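Local coordinates for pyridoxine 4-oxidase (PDB 4HA6), which probably oxidises the 4-hydroxymethyl group of pyridoxine with molecular oxygen, as an FAD-dependent member of the GMC oxidoreductase family, at residues 1-10 with 25-33. Numbering follows the deposited sequence.
Sequences NCDIVIVGGG and DSRVLLIEA. With FAD (flavin-adenine dinucleotide), chain B.
Ile4 to Val7 pair in parallel with Val28 to Ile31, the two strand axes 4.7 Å apart, through alternating backbone bonds that run from Ile4 N on Arg27 O to Gly8 N on Ile31 O. On the face covered by helix 11-20, Ile4 CD1 lies 3.7 Å from Val28 CG2, and Ile6 reaches Val28 CG1 with CD1 and Leu30 CD1 with CG2. On the other face Val5 divides its methyls: CG1, anti to the backbone N (chi1 165°), touches Ile31 CD1, while CG2 lies beside Leu29 CD2. At the strand entrance Asp3 OD1 accepts Arg27 N through its anti lone pair at 3.3 Å. This is the first beta-alpha-beta unit of the Rossmann-type FAD-binding fold, with Gly8 and Gly10 in its glycine-rich turn; a CB on either would clash with the cofactor. Glu32, bent at chi2 (57°), brings OE1 to Gly9 N at 2.7 Å. The same carboxylate clasps the adenosine ribose, OE1 taking FAD O3B at 2.9 Å and OE2 taking FAD O2B at 2.6 Å. A glutamine in its place would probably leave one ribose hydroxyl without its acceptor. Gly34 N also binds Glu32 OE2.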
ATOM      1  N   ASN A   1      10.197  -7.913 -24.626  1.00 38.86           N
ATOM      2  CA  ASN A   1       9.796  -7.584 -25.980  1.00 32.40           C
ATOM      3  C   ASN A   1       8.479  -8.255 -26.382  1.00 58.03           C
ATOM      4  O   ASN A   1       7.398  -7.792 -26.004  1.00 41.34           O
ATOM      5  CB  ASN A   1      10.906  -7.959 -26.966  1.00 44.28           C
ATOM      6  CG  ASN A   1      11.547  -6.752 -27.599  1.00 54.01           C
ATOM      7  OD1 ASN A   1      11.468  -5.645 -27.062  1.00 52.71           O
ATOM      8  ND2 ASN A   1      12.182  -6.950 -28.751  1.00 49.74           N
ATOM      9  N   CYS A   2       8.591  -9.360 -27.125  1.00 55.92           N
ATOM     10  CA  CYS A   2       7.466  -9.969 -27.841  1.00 36.35           C
ATOM     11  C   CYS A   2       6.553 -10.860 -26.985  1.00 29.22           C
ATOM     12  O   CYS A   2       5.344 -10.914 -27.197  1.00 28.58           O
ATOM     13  CB  CYS A   2       7.992 -10.791 -29.027  1.00 32.81           C
ATOM     14  SG  CYS A   2       9.425 -10.075 -29.907  1.00 82.15           S
ATOM     15  N   ASP A   3       7.128 -11.584 -26.038  1.00 22.87           N
ATOM     16  CA  ASP A   3       6.347 -12.567 -25.301  1.00 21.98           C
ATOM     17  C   ASP A   3       5.431 -11.921 -24.260  1.00 26.90           C
ATOM     18  O   ASP A   3       4.224 -12.167 -24.258  1.00 35.58           O
ATOM     19  CB  ASP A   3       7.260 -13.608 -24.645  1.00 27.66           C
ATOM     20  CG  ASP A   3       7.612 -14.750 -25.579  1.00 42.34           C
ATOM     21  OD1 ASP A   3       8.821 -15.042 -25.716  1.00 43.44           O
ATOM     22  OD2 ASP A   3       6.685 -15.363 -26.160  1.00 42.32           O
ATOM     23  N   ILE A   4       6.000 -11.114 -23.364  1.00 17.47           N
ATOM     24  CA  ILE A   4       5.209 -10.500 -22.291  1.00 13.60           C
ATOM     25  C   ILE A   4       5.526  -9.028 -22.139  1.00 12.67           C
ATOM     26  O   ILE A   4       6.692  -8.648 -22.069  1.00 15.32           O
ATOM     27  CB  ILE A   4       5.524 -11.098 -20.911  1.00 12.69           C
ATOM     28  CG1 ILE A   4       5.831 -12.584 -21.002  1.00 22.65           C
ATOM     29  CG2 ILE A   4       4.384 -10.819 -19.916  1.00 15.19           C
ATOM     30  CD1 ILE A   4       6.862 -13.008 -19.991  1.00 25.44           C
ATOM     31  N   VAL A   5       4.490  -8.207 -22.031  1.00  9.96           N
ATOM     32  CA  VAL A   5       4.679  -6.797 -21.719  1.00 11.84           C
ATOM     33  C   VAL A   5       4.127  -6.489 -20.329  1.00 10.39           C
ATOM     34  O   VAL A   5       2.975  -6.812 -20.028  1.00  8.61           O
ATOM     35  CB  VAL A   5       4.008  -5.890 -22.762  1.00  9.25           C
ATOM     36  CG1 VAL A   5       3.890  -4.477 -22.226  1.00  5.47           C
ATOM     37  CG2 VAL A   5       4.809  -5.898 -24.054  1.00 15.40           C
ATOM     38  N   ILE A   6       4.953  -5.874 -19.485  1.00  8.80           N
ATOM     39  CA  ILE A   6       4.530  -5.440 -18.151  1.00  7.85           C
ATOM     40  C   ILE A   6       4.312  -3.929 -18.144  1.00 10.74           C
ATOM     41  O   ILE A   6       5.227  -3.149 -18.478  1.00  6.73           O
ATOM     42  CB  ILE A   6       5.574  -5.830 -17.062  1.00  6.67           C
ATOM     43  CG1 ILE A   6       5.862  -7.336 -17.105  1.00  2.95           C
ATOM     44  CG2 ILE A   6       5.119  -5.416 -15.677  1.00  6.39           C
ATOM     45  CD1 ILE A   6       7.119  -7.734 -16.335  1.00  4.71           C
ATOM     46  N   VAL A   7       3.104  -3.514 -17.764  1.00  5.66           N
ATOM     47  CA  VAL A   7       2.758  -2.097 -17.759  1.00  3.51           C
ATOM     48  C   VAL A   7       2.875  -1.542 -16.341  1.00  4.31           C
ATOM     49  O   VAL A   7       2.069  -1.874 -15.466  1.00  6.68           O
ATOM     50  CB  VAL A   7       1.332  -1.855 -18.288  1.00  4.21           C
ATOM     51  CG1 VAL A   7       0.985  -0.361 -18.239  1.00  4.13           C
ATOM     52  CG2 VAL A   7       1.183  -2.408 -19.707  1.00  7.09           C
ATOM     53  N   GLY A   8       3.876  -0.697 -16.112  1.00  5.60           N
ATOM     54  CA  GLY A   8       4.099  -0.131 -14.796  1.00  6.07           C
ATOM     55  C   GLY A   8       5.264  -0.784 -14.075  1.00  8.10           C
ATOM     56  O   GLY A   8       5.182  -1.966 -13.710  1.00  5.76           O
ATOM     57  N   GLY A   9       6.335  -0.011 -13.858  1.00  6.18           N
ATOM     58  CA  GLY A   9       7.540  -0.496 -13.208  1.00  6.90           C
ATOM     59  C   GLY A   9       7.626  -0.151 -11.728  1.00 10.67           C
ATOM     60  O   GLY A   9       8.650   0.363 -11.265  1.00 11.52           O
ATOM     61  N   GLY A  10       6.561  -0.442 -10.980  1.00  3.98           N
ATOM     62  CA  GLY A  10       6.500  -0.095  -9.571  1.00  4.93           C
ATOM     63  C   GLY A  10       6.900  -1.282  -8.709  1.00  5.54           C
ATOM     64  O   GLY A  10       7.854  -1.986  -9.022  1.00  4.46           O
ATOM     65  N   ASP A  25      13.840 -18.102 -22.420  1.00 17.70           N
ATOM     66  CA  ASP A  25      13.035 -18.270 -23.630  1.00 18.29           C
ATOM     67  C   ASP A  25      11.890 -17.259 -23.653  1.00 23.21           C
ATOM     68  O   ASP A  25      11.076 -17.234 -24.576  1.00 15.57           O
ATOM     69  CB  ASP A  25      12.471 -19.693 -23.685  1.00 18.11           C
ATOM     70  CG  ASP A  25      13.558 -20.764 -23.590  1.00 21.71           C
ATOM     71  OD1 ASP A  25      14.631 -20.603 -24.214  1.00 20.96           O
ATOM     72  OD2 ASP A  25      13.344 -21.766 -22.872  1.00 35.46           O
ATOM     73  N   SER A  26      11.826 -16.433 -22.613  1.00 18.80           N
ATOM     74  CA  SER A  26      10.790 -15.410 -22.502  0.71 20.82           C
ATOM     75  C   SER A  26      11.370 -14.043 -22.821  1.00 16.14           C
ATOM     76  O   SER A  26      12.423 -13.672 -22.302  1.00 18.96           O
ATOM     77  CB  SER A  26      10.189 -15.399 -21.088  0.71 22.25           C
ATOM     78  OG  SER A  26       9.303 -16.491 -20.898  0.71 22.38           O
ATOM     79  N   ARG A  27      10.684 -13.300 -23.677  1.00 11.45           N
ATOM     80  CA  ARG A  27      11.089 -11.938 -23.988  1.00 14.29           C
ATOM     81  C   ARG A  27      10.181 -10.987 -23.219  1.00 14.81           C
ATOM     82  O   ARG A  27       8.968 -10.970 -23.428  1.00 14.35           O
ATOM     83  CB  ARG A  27      10.961 -11.682 -25.485  1.00 18.25           C
ATOM     84  CG  ARG A  27      12.240 -11.201 -26.148  1.00 40.63           C
ATOM     85  CD  ARG A  27      12.142 -11.343 -27.662  1.00 48.22           C
ATOM     86  NE  ARG A  27      13.435 -11.149 -28.310  1.00 65.06           N
ATOM     87  CZ  ARG A  27      13.748 -11.618 -29.515  1.00 70.54           C
ATOM     88  NH1 ARG A  27      12.858 -12.317 -30.209  1.00 77.15           N
ATOM     89  NH2 ARG A  27      14.952 -11.396 -30.027  1.00 58.56           N
ATOM     90  N   VAL A  28      10.775 -10.177 -22.351  1.00 13.06           N
ATOM     91  CA  VAL A  28      10.012  -9.350 -21.430  1.00 13.40           C
ATOM     92  C   VAL A  28      10.284  -7.867 -21.656  1.00 16.78           C
ATOM     93  O   VAL A  28      11.441  -7.436 -21.688  1.00 18.60           O
ATOM     94  CB  VAL A  28      10.365  -9.703 -19.970  1.00 12.33           C
ATOM     95  CG1 VAL A  28       9.621  -8.783 -18.981  1.00 10.12           C
ATOM     96  CG2 VAL A  28      10.060 -11.179 -19.705  1.00 10.12           C
ATOM     97  N   LEU A  29       9.216  -7.094 -21.833  1.00 13.74           N
ATOM     98  CA  LEU A  29       9.325  -5.638 -21.940  1.00 10.56           C
ATOM     99  C   LEU A  29       8.631  -4.976 -20.745  1.00 18.77           C
ATOM    100  O   LEU A  29       7.466  -5.274 -20.444  1.00 10.21           O
ATOM    101  CB  LEU A  29       8.709  -5.148 -23.255  1.00 14.35           C
ATOM    102  CG  LEU A  29       8.443  -3.647 -23.399  1.00 10.30           C
ATOM    103  CD1 LEU A  29       9.762  -2.877 -23.406  1.00  5.70           C
ATOM    104  CD2 LEU A  29       7.626  -3.373 -24.672  1.00 13.55           C
ATOM    105  N   LEU A  30       9.344  -4.081 -20.066  1.00 10.40           N
ATOM    106  CA  LEU A  30       8.767  -3.327 -18.952  1.00 15.94           C
ATOM    107  C   LEU A  30       8.538  -1.879 -19.380  1.00 16.30           C
ATOM    108  O   LEU A  30       9.473  -1.214 -19.840  1.00 14.22           O
ATOM    109  CB  LEU A  30       9.700  -3.385 -17.730  1.00  9.85           C
ATOM    110  CG  LEU A  30       9.267  -2.600 -16.492  1.00 13.45           C
ATOM    111  CD1 LEU A  30       7.884  -3.039 -16.050  1.00  6.98           C
ATOM    112  CD2 LEU A  30      10.273  -2.737 -15.356  1.00  6.20           C
ATOM    113  N   ILE A  31       7.302  -1.393 -19.251  1.00 10.22           N
ATOM    114  CA  ILE A  31       6.977  -0.013 -19.663  1.00  8.06           C
ATOM    115  C   ILE A  31       6.612   0.848 -18.456  1.00 10.34           C
ATOM    116  O   ILE A  31       5.587   0.608 -17.807  1.00 11.78           O
ATOM    117  CB  ILE A  31       5.824   0.033 -20.697  1.00  9.11           C
ATOM    118  CG1 ILE A  31       6.116  -0.907 -21.870  1.00  7.80           C
ATOM    119  CG2 ILE A  31       5.576   1.466 -21.188  1.00  9.54           C
ATOM    120  CD1 ILE A  31       5.016  -0.931 -22.921  1.00 13.95           C
ATOM    121  N   GLU A  32       7.455   1.840 -18.160  1.00  6.53           N
ATOM    122  CA  GLU A  32       7.274   2.697 -16.986  1.00 12.95           C
ATOM    123  C   GLU A  32       7.031   4.151 -17.373  1.00 13.05           C
ATOM    124  O   GLU A  32       7.772   4.722 -18.173  1.00  9.86           O
ATOM    125  CB  GLU A  32       8.497   2.608 -16.047  1.00  5.38           C
ATOM    126  CG  GLU A  32       8.559   3.698 -14.975  1.00 12.09           C
ATOM    127  CD  GLU A  32       7.325   3.731 -14.082  1.00 17.64           C
ATOM    128  OE1 GLU A  32       6.731   2.645 -13.844  1.00 10.90           O
ATOM    129  OE2 GLU A  32       6.950   4.840 -13.613  1.00 10.24           O
ATOM    130  N   ALA A  33       6.002   4.752 -16.788  1.00  9.81           N
ATOM    131  CA  ALA A  33       5.665   6.142 -17.074  1.00 14.59           C
ATOM    132  C   ALA A  33       6.755   7.116 -16.587  1.00 15.36           C
ATOM    133  O   ALA A  33       7.002   8.155 -17.205  1.00 16.76           O
ATOM    134  CB  ALA A  33       4.313   6.491 -16.446  1.00 12.25           C
TER
HETATM  135  PA  FAD B 601       3.032   1.115  -7.612  1.00  5.73           P
HETATM  136  O1A FAD B 601       4.232   0.631  -6.811  1.00 11.80           O
HETATM  137  O2A FAD B 601       2.429   2.449  -7.273  1.00 14.87           O
HETATM  138  O5B FAD B 601       3.472   1.099  -9.169  1.00 10.88           O
HETATM  139  C5B FAD B 601       2.726   1.696 -10.226  1.00  9.36           C
HETATM  140  C4B FAD B 601       3.753   2.033 -11.298  1.00  7.48           C
HETATM  141  O4B FAD B 601       3.174   2.042 -12.607  1.00  9.63           O
HETATM  142  C3B FAD B 601       4.340   3.419 -11.069  1.00 14.77           C
HETATM  143  O3B FAD B 601       5.762   3.293 -11.231  1.00  7.86           O
HETATM  144  C2B FAD B 601       3.727   4.287 -12.166  1.00  9.88           C
HETATM  145  O2B FAD B 601       4.618   5.345 -12.563  1.00 13.44           O
HETATM  146  C1B FAD B 601       3.479   3.277 -13.283  1.00  9.52           C
HETATM  147  N9A FAD B 601       2.328   3.590 -14.180  1.00  6.29           N
HETATM  148  C8A FAD B 601       1.104   4.023 -13.808  1.00  7.45           C
HETATM  149  N7A FAD B 601       0.303   4.178 -14.897  1.00  6.62           N
HETATM  150  C5A FAD B 601       1.013   3.835 -15.998  1.00  8.04           C
HETATM  151  C6A FAD B 601       0.762   3.767 -17.462  1.00  9.04           C
HETATM  152  N6A FAD B 601      -0.459   4.102 -17.987  1.00  5.51           N
HETATM  153  N1A FAD B 601       1.787   3.352 -18.259  1.00 12.05           N
HETATM  154  C2A FAD B 601       2.990   3.006 -17.754  1.00 11.02           C
HETATM  155  N3A FAD B 601       3.272   3.045 -16.432  1.00 10.89           N
HETATM  156  C4A FAD B 601       2.345   3.444 -15.516  1.00  7.67           C
HETATM  157  N1  FAD B 601       3.370   0.131   2.052  1.00  3.53           N
HETATM  158  C2  FAD B 601       3.925  -0.594   3.041  1.00  5.81           C
HETATM  159  O2  FAD B 601       3.684  -1.822   3.086  1.00  5.95           O
HETATM  160  N3  FAD B 601       4.701  -0.046   3.995  1.00  6.79           N
HETATM  161  C4  FAD B 601       4.995   1.265   4.014  1.00 17.18           C
HETATM  162  O4  FAD B 601       5.711   1.766   4.921  1.00 23.04           O
HETATM  163  C4X FAD B 601       4.421   2.130   2.958  1.00 13.55           C
HETATM  164  N5  FAD B 601       4.651   3.458   2.911  1.00 19.64           N
HETATM  165  C5X FAD B 601       4.128   4.223   1.920  1.00 22.62           C
HETATM  166  C6  FAD B 601       4.380   5.593   1.877  1.00 21.04           C
HETATM  167  C7  FAD B 601       3.850   6.376   0.855  1.00 21.08           C
HETATM  168  C7M FAD B 601       4.135   7.857   0.822  1.00 14.12           C
HETATM  169  C8  FAD B 601       3.009   5.747  -0.201  1.00 18.15           C
HETATM  170  C8M FAD B 601       2.432   6.599  -1.300  1.00 13.74           C
HETATM  171  C9  FAD B 601       2.752   4.377  -0.169  1.00  9.98           C
HETATM  172  C9A FAD B 601       3.281   3.602   0.863  1.00 12.21           C
HETATM  173  N10 FAD B 601       3.025   2.220   0.909  1.00 10.91           N
HETATM  174  C10 FAD B 601       3.581   1.460   1.947  1.00  8.81           C
HETATM  175  C1' FAD B 601       2.183   1.590  -0.116  1.00 10.97           C
HETATM  176  C2' FAD B 601       2.981   0.781  -1.125  1.00 10.50           C
HETATM  177  O2' FAD B 601       4.127   1.528  -1.563  1.00 13.30           O
HETATM  178  C3' FAD B 601       2.047   0.491  -2.301  1.00  9.79           C
HETATM  179  O3' FAD B 601       0.838  -0.092  -1.787  1.00  5.53           O
HETATM  180  C4' FAD B 601       2.691  -0.444  -3.309  1.00 10.95           C
HETATM  181  O4' FAD B 601       3.925   0.153  -3.746  1.00 14.26           O
HETATM  182  C5' FAD B 601       1.762  -0.714  -4.498  1.00  6.90           C
HETATM  183  O5' FAD B 601       2.552  -1.212  -5.575  1.00 11.88           O
HETATM  184  P   FAD B 601       1.877  -1.448  -7.008  1.00 12.17           P
HETATM  185  O1P FAD B 601       2.771  -2.325  -7.875  1.00  8.76           O
HETATM  186  O2P FAD B 601       0.422  -1.828  -6.824  1.00  5.02           O
HETATM  187  O3P FAD B 601       1.841   0.040  -7.605  1.00  7.05           O
HETATM  188  O   HOH W   1      13.117  -7.519 -24.160  1.00 15.30           O